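Local atomic coordinates of putative TetR-family transcriptional regulator (Syntrophomonas wolfei subsp. wolfei, PDB entry 3LWJ), a protein that probably binds DNA through an N-terminal helix-turn-helix domain and regulates transcription, as in other members of the TetR family. Residues Leu22-Tyr31 with Thr105-Ser116. Sequence-based numbering, arbitrary orientation.
Sequences LDLFIEKGYY and TLSEIYSRVAGS
Ile109 leans from helix 104-113 onto the last turns of helix 10-28, where its CD1 meets Phe25 CB at 3.6 Å and Ile26 CD1 at 3.9 Å. With CG1 set beside the backbone N (chi1 -66°), the longer branch of Ile109 reaches the neighbouring helix and rests its CD1 against both consecutive residues. Ile26 answers with its own CD1, which lies 3.6 Å from the carbonyl O of Thr105 and reaches the carboxylate end of Glu108 by van der Waals contact, while the Ile26 and Thr105 side chains cross at about a right angle, CG1 against CB. Leu22, one turn earlier, completes the apolar patch: its CD1 sits 4.0 Å from Leu106 CD1 and also touches Ile109 CG1. At the border of this patch, Leu22 CG makes a van der Waals contact of 3.7 Å with the Thr105 hydroxyl, OG1. The segment axes cross at 55° and approach to 9.9 Å. Beyond Gly29, where the chain leaves the helix with positive phi, the contact continues through Tyr30 CB against Val113 CG1. Tyr30 CD1 lies over the centre of one face of Phe25, and its CD2 over one face of Tyr31; its hydroxyl is hydrogen-bonded to Glu57. The Tyr31 hydroxyl lies close to Ser116 OG, which approaches at the ring edge and itself donates to Val113 O at 2.6 Å, bracing the type II turn 113-116. Ile120 of helix 118-144 touches Tyr30, Tyr31 and Val113, while Leu63 and Phe67 of helix 56-79 back Leu22 and Leu106. The contact thus joins the N-terminal domain, which carries the predicted helix-turn-helix, to the helical C-terminal body typical of TetR regulators. Its aliphatic part depends on shape and burial rather than on directional bonds, with polar contacts gathered at the Tyr31 and Ser116 end.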
loop_
_atom_site.group_PDB
_atom_site.type_symbol
_atom_site.label_atom_id
_atom_site.label_comp_id
_atom_site.label_asym_id
_atom_site.label_seq_id
_atom_site.Cartn_x
_atom_site.Cartn_y
_atom_site.Cartn_z
ATOM N N LEU A 22 3.791 21.509 -5.807
ATOM C CA LEU A 22 3.174 20.796 -4.702
ATOM C C LEU A 22 1.836 21.457 -4.369
ATOM O O LEU A 22 0.805 20.781 -4.327
ATOM C CB LEU A 22 4.124 20.774 -3.493
ATOM C CG LEU A 22 4.199 19.598 -2.535
ATOM C CD1 LEU A 22 3.960 18.254 -3.217
ATOM C CD2 LEU A 22 5.589 19.641 -1.835
ATOM N N ASP A 23 1.824 22.773 -4.175
ATOM C CA ASP A 23 0.571 23.465 -3.795
ATOM C C ASP A 23 -0.544 23.262 -4.814
ATOM O O ASP A 23 -1.696 23.038 -4.440
ATOM C CB ASP A 23 0.781 24.981 -3.590
ATOM C CG ASP A 23 1.733 25.306 -2.421
ATOM O OD1 ASP A 23 2.064 24.413 -1.622
ATOM O OD2 ASP A 23 2.176 26.465 -2.328
ATOM N N LEU A 24 -0.208 23.384 -6.102
ATOM C CA LEU A 24 -1.183 23.200 -7.185
ATOM C C LEU A 24 -1.683 21.731 -7.274
ATOM O O LEU A 24 -2.872 21.468 -7.555
ATOM C CB LEU A 24 -0.598 23.655 -8.538
ATOM C CG LEU A 24 -0.557 25.152 -8.879
ATOM C CD1 LEU A 24 0.359 25.368 -10.075
ATOM C CD2 LEU A 24 -1.949 25.705 -9.189
ATOM N N PHE A 25 -0.782 20.776 -7.035
ATOM C CA PHE A 25 -1.153 19.365 -7.034
ATOM C C PHE A 25 -2.214 19.108 -5.939
ATOM O O PHE A 25 -3.246 18.489 -6.206
ATOM C CB PHE A 25 0.077 18.448 -6.799
ATOM C CG PHE A 25 1.096 18.439 -7.926
ATOM C CD1 PHE A 25 0.806 18.912 -9.181
ATOM C CD2 PHE A 25 2.339 17.861 -7.714
ATOM C CE1 PHE A 25 1.739 18.873 -10.174
ATOM C CE2 PHE A 25 3.280 17.818 -8.711
ATOM C CZ PHE A 25 2.995 18.335 -9.930
ATOM N N ILE A 26 -1.953 19.610 -4.733
ATOM C CA ILE A 26 -2.906 19.543 -3.606
ATOM C C ILE A 26 -4.240 20.243 -3.913
ATOM O O ILE A 26 -5.298 19.714 -3.623
ATOM C CB ILE A 26 -2.316 20.207 -2.331
ATOM C CG1 ILE A 26 -1.168 19.367 -1.776
ATOM C CG2 ILE A 26 -3.414 20.416 -1.274
ATOM C CD1 ILE A 26 -1.583 18.006 -1.315
ATOM N N GLU A 27 -4.180 21.419 -4.528
ATOM C CA GLU A 27 -5.371 22.258 -4.733
ATOM C C GLU A 27 -6.269 21.821 -5.903
ATOM O O GLU A 27 -7.501 21.847 -5.789
ATOM C CB GLU A 27 -4.921 23.690 -4.944
ATOM C CG GLU A 27 -6.042 24.658 -5.193
ATOM C CD GLU A 27 -5.534 26.020 -5.606
ATOM O OE1 GLU A 27 -4.611 26.524 -4.934
ATOM O OE2 GLU A 27 -6.060 26.577 -6.595
ATOM N N LYS A 28 -5.652 21.465 -7.035
ATOM C CA LYS A 28 -6.390 21.123 -8.271
ATOM C C LYS A 28 -6.380 19.632 -8.606
ATOM O O LYS A 28 -7.182 19.185 -9.451
ATOM C CB LYS A 28 -5.797 21.867 -9.484
ATOM C CG LYS A 28 -5.679 23.388 -9.357
ATOM C CD LYS A 28 -5.105 24.012 -10.638
ATOM C CE LYS A 28 -5.853 23.551 -11.898
ATOM N NZ LYS A 28 -5.613 24.417 -13.102
ATOM N N GLY A 29 -5.476 18.877 -7.972
ATOM C CA GLY A 29 -5.202 17.480 -8.355
ATOM C C GLY A 29 -4.057 17.369 -9.385
ATOM O O GLY A 29 -3.988 18.153 -10.336
ATOM N N TYR A 30 -3.176 16.389 -9.185
ATOM C CA TYR A 30 -1.969 16.189 -10.003
ATOM C C TYR A 30 -2.235 16.188 -11.522
ATOM O O TYR A 30 -1.515 16.830 -12.283
ATOM C CB TYR A 30 -1.252 14.881 -9.588
ATOM C CG TYR A 30 -0.016 14.619 -10.411
ATOM C CD1 TYR A 30 1.223 15.091 -9.998
ATOM C CD2 TYR A 30 -0.096 13.964 -11.650
ATOM C CE1 TYR A 30 2.361 14.901 -10.777
ATOM C CE2 TYR A 30 1.042 13.760 -12.429
ATOM C CZ TYR A 30 2.263 14.249 -11.991
ATOM O OH TYR A 30 3.424 14.056 -12.734
ATOM N N TYR A 31 -3.278 15.491 -11.953
ATOM C CA TYR A 31 -3.589 15.373 -13.384
ATOM C C TYR A 31 -4.232 16.616 -13.979
ATOM O O TYR A 31 -3.949 16.972 -15.156
ATOM C CB TYR A 31 -4.451 14.138 -13.632
ATOM C CG TYR A 31 -3.623 12.896 -13.443
ATOM C CD1 TYR A 31 -2.617 12.572 -14.365
ATOM C CD2 TYR A 31 -3.781 12.093 -12.332
ATOM C CE1 TYR A 31 -1.842 11.456 -14.215
ATOM C CE2 TYR A 31 -2.988 10.974 -12.144
ATOM C CZ TYR A 31 -2.019 10.653 -13.095
ATOM O OH TYR A 31 -1.235 9.536 -12.931
ATOM N N THR A 105 2.143 17.485 2.692
ATOM C CA THR A 105 1.436 17.660 1.448
ATOM C C THR A 105 1.999 16.668 0.376
ATOM O O THR A 105 1.238 16.055 -0.391
ATOM C CB THR A 105 1.467 19.134 1.049
ATOM O OG1 THR A 105 2.827 19.532 0.923
ATOM C CG2 THR A 105 0.754 20.041 2.154
ATOM N N LEU A 106 3.315 16.465 0.371
ATOM C CA LEU A 106 3.950 15.485 -0.515
ATOM C C LEU A 106 3.559 14.047 -0.158
ATOM O O LEU A 106 3.323 13.227 -1.064
ATOM C CB LEU A 106 5.484 15.655 -0.509
ATOM C CG LEU A 106 6.302 14.701 -1.389
ATOM C CD1 LEU A 106 5.758 14.655 -2.831
ATOM C CD2 LEU A 106 7.765 15.055 -1.363
ATOM N N SER A 107 3.518 13.741 1.144
ATOM C CA SER A 107 3.037 12.446 1.628
ATOM C C SER A 107 1.619 12.212 1.122
ATOM O O SER A 107 1.269 11.123 0.699
ATOM C CB SER A 107 3.069 12.382 3.170
ATOM O OG SER A 107 4.415 12.306 3.698
ATOM N N GLU A 108 0.793 13.240 1.146
ATOM C CA GLU A 108 -0.545 13.112 0.581
ATOM C C GLU A 108 -0.518 12.771 -0.918
ATOM O O GLU A 108 -1.161 11.806 -1.335
ATOM C CB GLU A 108 -1.366 14.364 0.815
ATOM C CG GLU A 108 -2.857 14.057 0.880
ATOM C CD GLU A 108 -3.727 15.309 1.011
ATOM O OE1 GLU A 108 -3.406 16.196 1.840
ATOM O OE2 GLU A 108 -4.721 15.387 0.256
ATOM N N ILE A 109 0.221 13.548 -1.725
ATOM C CA ILE A 109 0.305 13.273 -3.157
ATOM C C ILE A 109 0.826 11.851 -3.390
ATOM O O ILE A 109 0.216 11.106 -4.126
ATOM C CB ILE A 109 1.218 14.262 -3.905
ATOM C CG1 ILE A 109 0.646 15.684 -3.888
ATOM C CG2 ILE A 109 1.468 13.804 -5.379
ATOM C CD1 ILE A 109 -0.733 15.814 -4.485
ATOM N N TYR A 110 1.931 11.479 -2.729
ATOM C CA TYR A 110 2.465 10.101 -2.783
ATOM C C TYR A 110 1.411 9.047 -2.505
ATOM O O TYR A 110 1.390 7.993 -3.155
ATOM C CB TYR A 110 3.615 9.990 -1.796
ATOM C CG TYR A 110 4.171 8.622 -1.526
ATOM C CD1 TYR A 110 4.623 7.792 -2.570
ATOM C CD2 TYR A 110 4.321 8.173 -0.203
ATOM C CE1 TYR A 110 5.170 6.524 -2.288
ATOM C CE2 TYR A 110 4.876 6.918 0.077
ATOM C CZ TYR A 110 5.306 6.112 -0.980
ATOM O OH TYR A 110 5.842 4.885 -0.704
ATOM N N SER A 111 0.544 9.334 -1.535
ATOM C CA SER A 111 -0.481 8.397 -1.061
ATOM C C SER A 111 -1.718 8.386 -1.921
ATOM O O SER A 111 -2.574 7.523 -1.753
ATOM C CB SER A 111 -0.910 8.749 0.375
ATOM O OG SER A 111 0.188 8.686 1.267
ATOM N N ARG A 112 -1.834 9.352 -2.815
ATOM C CA ARG A 112 -3.013 9.450 -3.672
ATOM C C ARG A 112 -2.769 9.001 -5.122
ATOM O O ARG A 112 -3.673 8.483 -5.741
ATOM C CB ARG A 112 -3.549 10.875 -3.679
ATOM C CG ARG A 112 -4.191 11.302 -2.369
ATOM C CD ARG A 112 -4.890 12.658 -2.542
ATOM N NE ARG A 112 -5.682 12.989 -1.356
ATOM C CZ ARG A 112 -6.867 12.453 -1.075
ATOM N NH1 ARG A 112 -7.412 11.553 -1.897
ATOM N NH2 ARG A 112 -7.510 12.806 0.036
ATOM N N VAL A 113 -1.566 9.206 -5.651
ATOM C CA VAL A 113 -1.345 8.975 -7.076
ATOM C C VAL A 113 -0.812 7.575 -7.440
ATOM O O VAL A 113 -0.692 7.265 -8.621
ATOM C CB VAL A 113 -0.433 10.050 -7.697
ATOM C CG1 VAL A 113 -1.015 11.475 -7.444
ATOM C CG2 VAL A 113 1.024 9.868 -7.253
ATOM N N ALA A 114 -0.504 6.743 -6.446
ATOM C CA ALA A 114 -0.068 5.353 -6.691
ATOM C C ALA A 114 -1.081 4.565 -7.497
ATOM O O ALA A 114 -2.260 4.611 -7.184
ATOM C CB ALA A 114 0.211 4.651 -5.365
ATOM N N GLY A 115 -0.621 3.877 -8.559
ATOM C CA GLY A 115 -1.484 3.108 -9.479
ATOM C C GLY A 115 -2.307 3.890 -10.477
ATOM O O GLY A 115 -3.158 3.321 -11.172
ATOM N N SER A 116 -2.070 5.201 -10.557
ATOM C CA SER A 116 -2.901 6.094 -11.378
ATOM C C SER A 116 -2.572 5.995 -12.878
ATOM O O SER A 116 -3.474 6.030 -13.714
ATOM C CB SER A 116 -2.776 7.548 -10.880
ATOM O OG SER A 116 -1.449 8.071 -11.009
#